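Long-range contacts in superoxide dismutase [Mn/Fe] (Aeropyrum pernix, PDB 3AK3), which catalyses the dismutation of superoxide to molecular oxygen and hydrogen peroxide at a mononuclear metal centre, occupied here by iron(III): residues E126-G131 with D165-A170; T80-N85 with I161-V166. All blocks are in the same frame, centred on the assembly; numbering follows the deposited sequence.

Contact 1 (E126-G131 with D165-A170). With FE (Fe (III) ion), chain G.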
loop_
_atom_site.group_PDB
_atom_site.type_symbol
_atom_site.label_atom_id
_atom_site.label_comp_id
_atom_site.label_asym_id
_atom_site.label_seq_id
_atom_site.Cartn_x
_atom_site.Cartn_y
_atom_site.Cartn_z
ATOM N N GLU B 126 2.425 -7.630 -8.765
ATOM C CA GLU B 126 3.419 -7.851 -7.733
ATOM C C GLU B 126 2.773 -8.363 -6.457
ATOM O O GLU B 126 1.963 -7.675 -5.833
ATOM C CB GLU B 126 4.189 -6.573 -7.464
ATOM C CG GLU B 126 5.423 -6.782 -6.633
ATOM C CD GLU B 126 6.219 -5.520 -6.530
ATOM O OE1 GLU B 126 7.322 -5.456 -7.122
ATOM O OE2 GLU B 126 5.721 -4.583 -5.883
ATOM N N GLY B 127 3.145 -9.574 -6.060
ATOM C CA GLY B 127 2.457 -10.257 -4.980
ATOM C C GLY B 127 1.118 -10.744 -5.486
ATOM O O GLY B 127 0.995 -11.162 -6.639
ATOM N N VAL B 128 0.101 -10.655 -4.638
ATOM C CA VAL B 128 -1.209 -11.157 -5.013
ATOM C C VAL B 128 -2.121 -10.036 -5.459
ATOM O O VAL B 128 -1.971 -8.886 -5.027
ATOM C CB VAL B 128 -1.859 -11.946 -3.882
ATOM C CG1 VAL B 128 -1.055 -13.220 -3.600
ATOM C CG2 VAL B 128 -2.000 -11.079 -2.631
ATOM N N GLY B 129 -3.067 -10.362 -6.332
ATOM C CA GLY B 129 -3.929 -9.348 -6.886
ATOM C C GLY B 129 -4.743 -9.847 -8.054
ATOM O O GLY B 129 -5.031 -11.042 -8.141
ATOM N N TRP B 130 -5.094 -8.920 -8.936
ATOM C CA TRP B 130 -5.995 -9.145 -10.059
ATOM C C TRP B 130 -5.512 -8.430 -11.301
ATOM O O TRP B 130 -4.943 -7.336 -11.222
ATOM C CB TRP B 130 -7.393 -8.595 -9.751
ATOM C CG TRP B 130 -7.986 -9.124 -8.507
ATOM C CD1 TRP B 130 -7.687 -8.747 -7.230
ATOM C CD2 TRP B 130 -8.995 -10.133 -8.401
ATOM N NE1 TRP B 130 -8.441 -9.456 -6.332
ATOM C CE2 TRP B 130 -9.258 -10.315 -7.023
ATOM C CE3 TRP B 130 -9.705 -10.903 -9.335
ATOM C CZ2 TRP B 130 -10.195 -11.234 -6.553
ATOM C CZ3 TRP B 130 -10.647 -11.809 -8.870
ATOM C CH2 TRP B 130 -10.875 -11.977 -7.489
ATOM N N GLY B 131 -5.773 -9.031 -12.459
ATOM C CA GLY B 131 -5.794 -8.288 -13.697
ATOM C C GLY B 131 -7.233 -7.887 -13.969
ATOM O O GLY B 131 -8.160 -8.684 -13.748
ATOM N N ASP B 165 -8.266 -13.518 -11.142
ATOM C CA ASP B 165 -7.656 -13.633 -9.839
ATOM C C ASP B 165 -6.287 -14.256 -10.005
ATOM O O ASP B 165 -6.163 -15.385 -10.489
ATOM C CB ASP B 165 -8.567 -14.475 -8.939
ATOM C CG ASP B 165 -8.123 -14.533 -7.492
ATOM O OD1 ASP B 165 -7.095 -13.943 -7.088
ATOM O OD2 ASP B 165 -8.833 -15.221 -6.739
ATOM N N VAL B 166 -5.251 -13.504 -9.651
ATOM C CA VAL B 166 -3.902 -14.046 -9.638
ATOM C C VAL B 166 -3.288 -14.101 -8.238
ATOM O O VAL B 166 -2.065 -14.125 -8.078
ATOM C CB VAL B 166 -2.954 -13.344 -10.656
ATOM C CG1 VAL B 166 -3.386 -13.652 -12.090
ATOM C CG2 VAL B 166 -2.858 -11.823 -10.395
ATOM N N TRP B 167 -4.138 -14.148 -7.211
ATOM C CA TRP B 167 -3.661 -14.620 -5.909
ATOM C C TRP B 167 -3.158 -16.056 -6.041
ATOM O O TRP B 167 -3.642 -16.817 -6.894
ATOM C CB TRP B 167 -4.771 -14.603 -4.878
ATOM C CG TRP B 167 -5.159 -13.232 -4.344
ATOM C CD1 TRP B 167 -5.632 -12.160 -5.051
ATOM C CD2 TRP B 167 -5.160 -12.841 -2.966
ATOM N NE1 TRP B 167 -5.906 -11.106 -4.187
ATOM C CE2 TRP B 167 -5.628 -11.506 -2.907
ATOM C CE3 TRP B 167 -4.810 -13.492 -1.772
ATOM C CZ2 TRP B 167 -5.757 -10.810 -1.693
ATOM C CZ3 TRP B 167 -4.943 -12.794 -0.560
ATOM C CH2 TRP B 167 -5.408 -11.468 -0.539
ATOM N N GLU B 168 -2.195 -16.426 -5.209
ATOM C CA GLU B 168 -1.572 -17.740 -5.321
ATOM C C GLU B 168 -2.595 -18.857 -5.140
ATOM O O GLU B 168 -2.538 -19.861 -5.840
ATOM C CB GLU B 168 -0.396 -17.864 -4.362
ATOM C CG GLU B 168 0.717 -16.876 -4.716
ATOM C CD GLU B 168 1.897 -16.926 -3.777
ATOM O OE1 GLU B 168 1.705 -17.078 -2.548
ATOM O OE2 GLU B 168 3.028 -16.794 -4.289
ATOM N N HIS B 169 -3.568 -18.668 -4.252
ATOM C CA HIS B 169 -4.592 -19.702 -4.040
ATOM C C HIS B 169 -5.439 -19.999 -5.280
ATOM O O HIS B 169 -6.110 -21.040 -5.342
ATOM C CB HIS B 169 -5.512 -19.332 -2.879
ATOM C CG HIS B 169 -6.312 -18.091 -3.114
ATOM N ND1 HIS B 169 -6.109 -16.942 -2.384
ATOM C CD2 HIS B 169 -7.308 -17.816 -3.991
ATOM C CE1 HIS B 169 -6.945 -16.007 -2.806
ATOM N NE2 HIS B 169 -7.692 -16.516 -3.769
ATOM N N ALA B 170 -5.420 -19.093 -6.260
ATOM C CA ALA B 170 -6.207 -19.248 -7.483
ATOM C C ALA B 170 -5.614 -20.290 -8.431
ATOM O O ALA B 170 -6.304 -20.781 -9.327
ATOM C CB ALA B 170 -6.356 -17.911 -8.195
HETATM FE FE FE G . -9.271 -15.366 -4.787
HETATM O O HOH W 1 -8.234 -13.620 -4.366
HETATM O O HOH W 2 -9.890 -15.440 -2.620
#
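With CG anti to its carbonyl carbon (chi1 -75°), W167 lays its indole against V128, and D165, whose CG is anti to the backbone N (chi1 -173°), passes over the W130 ring toward the iron. V128 offers a branch to the W167 face: CG2 stands 3.6 Å from the centroid of the six-membered ring, nearly on its normal, while CB lies over CD2 and CG. Water 1 sits above the opposite face, nearer its rim. At the rim of W167, CD1 lies 3.3 Å from G129 O, close to the indole plane. Its edge is turned toward the face of W130 in an offset T-shaped pair, five-membered ring centroids 5.4 Å apart and planes at 65°.

D165 CB rests on the six-membered ring of W130, 3.4 Å from CZ3, and the carboxylate is stacked nearly parallel to the indole plane. OD2 binds the iron at 2.0 Å. OD1 closes an Asx turn by accepting W167 N from above the carboxylate plane at 3.0 Å, and takes a weak bond from water 1. The metal bond, the Asx turn and the stack on W130 restrict rotation of the carboxylate. H169 NE2 binds the iron at 2.2 Å; H31, H79 and the two waters complete the site. Three histidines and one aspartate are the protein ligands characteristic of iron/manganese superoxide dismutases.

E168 OE2 is hydrogen-bonded to ND1 of H169 of the second subunit. Between the backbones, V166 N donates to G129 O at 2.9 Å, next to the antiparallel non-hydrogen-bonded pair W130–D165. Strand 129-136 thus meets the end of strand 159-165 and the loop before helix 172-175; helix 62-82 touches W130 and W167 through M78 and F71, and helix 179-186 covers V166.

Contact 2 (T80-N85 with I161-V166). With FE (Fe (III) ion), chain G.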
loop_
_atom_site.group_PDB
_atom_site.type_symbol
_atom_site.label_atom_id
_atom_site.label_comp_id
_atom_site.label_asym_id
_atom_site.label_seq_id
_atom_site.Cartn_x
_atom_site.Cartn_y
_atom_site.Cartn_z
ATOM N N THR B 80 -17.290 -12.026 -6.714
ATOM C CA THR B 80 -18.645 -11.989 -7.264
ATOM C C THR B 80 -18.665 -11.787 -8.788
ATOM O O THR B 80 -19.528 -12.332 -9.486
ATOM C CB THR B 80 -19.487 -10.927 -6.529
ATOM O OG1 THR B 80 -19.761 -11.405 -5.212
ATOM C CG2 THR B 80 -20.807 -10.628 -7.255
ATOM N N ILE B 81 -17.715 -11.009 -9.300
ATOM C CA ILE B 81 -17.585 -10.787 -10.742
ATOM C C ILE B 81 -16.810 -11.955 -11.366
ATOM O O ILE B 81 -17.174 -12.453 -12.441
ATOM C CB ILE B 81 -16.890 -9.428 -11.034
ATOM C CG1 ILE B 81 -17.717 -8.271 -10.459
ATOM C CG2 ILE B 81 -16.571 -9.243 -12.537
ATOM C CD1 ILE B 81 -16.889 -7.002 -10.236
ATOM N N PHE B 82 -15.764 -12.400 -10.667
ATOM C CA PHE B 82 -14.889 -13.490 -11.127
ATOM C C PHE B 82 -15.637 -14.764 -11.546
ATOM O O PHE B 82 -15.405 -15.287 -12.637
ATOM C CB PHE B 82 -13.829 -13.790 -10.057
ATOM C CG PHE B 82 -12.768 -14.785 -10.475
ATOM C CD1 PHE B 82 -11.970 -14.558 -11.592
ATOM C CD2 PHE B 82 -12.516 -15.892 -9.686
ATOM C CE1 PHE B 82 -10.969 -15.477 -11.947
ATOM C CE2 PHE B 82 -11.522 -16.803 -10.019
ATOM C CZ PHE B 82 -10.750 -16.592 -11.157
ATOM N N TRP B 83 -16.537 -15.259 -10.706
ATOM C CA TRP B 83 -17.154 -16.557 -11.018
ATOM C C TRP B 83 -17.959 -16.544 -12.327
ATOM O O TRP B 83 -17.703 -17.362 -13.208
ATOM C CB TRP B 83 -18.016 -17.076 -9.866
ATOM C CG TRP B 83 -17.388 -17.054 -8.535
ATOM C CD1 TRP B 83 -17.907 -16.489 -7.414
ATOM C CD2 TRP B 83 -16.138 -17.640 -8.145
ATOM N NE1 TRP B 83 -17.070 -16.674 -6.355
ATOM C CE2 TRP B 83 -15.974 -17.381 -6.766
ATOM C CE3 TRP B 83 -15.140 -18.361 -8.823
ATOM C CZ2 TRP B 83 -14.857 -17.803 -6.050
ATOM C CZ3 TRP B 83 -14.026 -18.785 -8.102
ATOM C CH2 TRP B 83 -13.896 -18.503 -6.732
ATOM N N PRO B 84 -18.926 -15.619 -12.471
ATOM C CA PRO B 84 -19.665 -15.583 -13.740
ATOM C C PRO B 84 -18.849 -15.075 -14.935
ATOM O O PRO B 84 -19.297 -15.207 -16.074
ATOM C CB PRO B 84 -20.827 -14.635 -13.435
ATOM C CG PRO B 84 -20.277 -13.728 -12.353
ATOM C CD PRO B 84 -19.428 -14.612 -11.517
ATOM N N ASN B 85 -17.673 -14.490 -14.682
ATOM C CA ASN B 85 -16.744 -14.113 -15.751
ATOM C C ASN B 85 -16.209 -15.349 -16.443
ATOM O O ASN B 85 -15.602 -15.243 -17.508
ATOM C CB ASN B 85 -15.528 -13.369 -15.197
ATOM C CG ASN B 85 -15.659 -11.866 -15.238
ATOM O OD1 ASN B 85 -14.782 -11.175 -14.710
ATOM N ND2 ASN B 85 -16.716 -11.343 -15.843
ATOM N N ILE B 161 -15.314 -5.271 -15.741
ATOM C CA ILE B 161 -16.203 -6.133 -16.533
ATOM C C ILE B 161 -15.595 -7.503 -16.787
ATOM O O ILE B 161 -16.314 -8.449 -17.106
ATOM C CB ILE B 161 -16.657 -5.472 -17.859
ATOM C CG1 ILE B 161 -15.473 -5.264 -18.821
ATOM C CG2 ILE B 161 -17.447 -4.182 -17.571
ATOM C CD1 ILE B 161 -15.878 -4.780 -20.197
ATOM N N LEU B 162 -14.277 -7.609 -16.650
ATOM C CA LEU B 162 -13.592 -8.892 -16.713
ATOM C C LEU B 162 -12.402 -8.853 -15.762
ATOM O O LEU B 162 -11.565 -7.929 -15.847
ATOM C CB LEU B 162 -13.107 -9.190 -18.129
ATOM C CG LEU B 162 -12.318 -10.488 -18.316
ATOM C CD1 LEU B 162 -13.122 -11.743 -17.950
ATOM C CD2 LEU B 162 -11.835 -10.563 -19.761
ATOM N N VAL B 163 -12.332 -9.823 -14.857
ATOM C CA VAL B 163 -11.253 -9.875 -13.882
ATOM C C VAL B 163 -10.642 -11.261 -13.839
ATOM O O VAL B 163 -11.343 -12.269 -14.053
ATOM C CB VAL B 163 -11.702 -9.427 -12.446
ATOM C CG1 VAL B 163 -12.297 -8.029 -12.487
ATOM C CG2 VAL B 163 -12.671 -10.437 -11.788
ATOM N N ILE B 164 -9.340 -11.303 -13.572
ATOM C CA ILE B 164 -8.651 -12.568 -13.328
ATOM C C ILE B 164 -7.962 -12.531 -11.967
ATOM O O ILE B 164 -7.175 -11.624 -11.666
ATOM C CB ILE B 164 -7.648 -12.970 -14.454
ATOM C CG1 ILE B 164 -7.122 -14.387 -14.186
ATOM C CG2 ILE B 164 -6.544 -11.912 -14.628
ATOM C CD1 ILE B 164 -6.011 -14.862 -15.121
ATOM N N ASP B 165 -8.266 -13.518 -11.142
ATOM C CA ASP B 165 -7.656 -13.633 -9.839
ATOM C C ASP B 165 -6.287 -14.256 -10.005
ATOM O O ASP B 165 -6.163 -15.385 -10.489
ATOM C CB ASP B 165 -8.567 -14.475 -8.939
ATOM C CG ASP B 165 -8.123 -14.533 -7.492
ATOM O OD1 ASP B 165 -7.095 -13.943 -7.088
ATOM O OD2 ASP B 165 -8.833 -15.221 -6.739
ATOM N N VAL B 166 -5.251 -13.504 -9.651
ATOM C CA VAL B 166 -3.902 -14.046 -9.638
ATOM C C VAL B 166 -3.288 -14.101 -8.238
ATOM O O VAL B 166 -2.065 -14.125 -8.078
ATOM C CB VAL B 166 -2.954 -13.344 -10.656
ATOM C CG1 VAL B 166 -3.386 -13.652 -12.090
ATOM C CG2 VAL B 166 -2.858 -11.823 -10.395
HETATM FE FE FE G . -9.271 -15.366 -4.787
HETATM O O HOH W 1 -8.234 -13.620 -4.366
HETATM O O HOH W 2 -9.890 -15.440 -2.620
#
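N85 reaches the strand with its whole side chain, which meets 161-166 from the first carbon outward. CB lies 4.0 Å from L162 CD1, and CG packs against the same methyl. At the tip the amide divides its work: OD1 accepts V163 N at 2.8 Å, with an N-H...O angle of 155° and the donor tilted 30° from the carbonyl plane, whereas ND2 donates to I161 O at 3.2 Å, coming in above the plane of the I161 carbonyl. ND2 also bonds to D194. Replacing N85 by an alanine is likely to leave V163 N and I161 O without these partners, remove the bond to D194, and open a gap beside L162 CD1.

F82 has CG anti to the backbone N (chi1 -173°), which carries the ring past V163 to D165. Its CB touches V163 CG2 at 3.9 Å; at the ring edge CD1 meets V163 O in plane at 3.4 Å, and CE1 comes equally near D165 N. Beyond them, D165 CB covers the ring near its rim in a CH-pi contact, 3.9 Å from the centroid. I81 adds CG2 against V163 CG2.

The paired amide bonds would thus meet polar needs of the buried bulge at I161 and L162, opposite L133, while the F82 face behind the carbon stem of D165 is consistent with fixing the position of that iron ligand.

Overall arrangement
From the N terminus, the chain passes helix 25-54 and descends helix 62-82 to 80-85, where contact 2 begins. It then runs through helices 98-108 and 111-123 to 126-131, pairs strands 129-136 and 141-148, and returns along strand 159-165. There 161-166 closes the longer loop, 75 residues between segments, and 165-170 closes the shorter one of 33. Both loops close on overlapping segments, which share D165 and V166, so contact 1 starts within the span of contact 2 but finishes just past it. Contact 2 joins the alpha-hairpin and C-terminal family regions; contact 1 ties the start of strand 129-136 to the end of strand 159-165, and both converge on the iron.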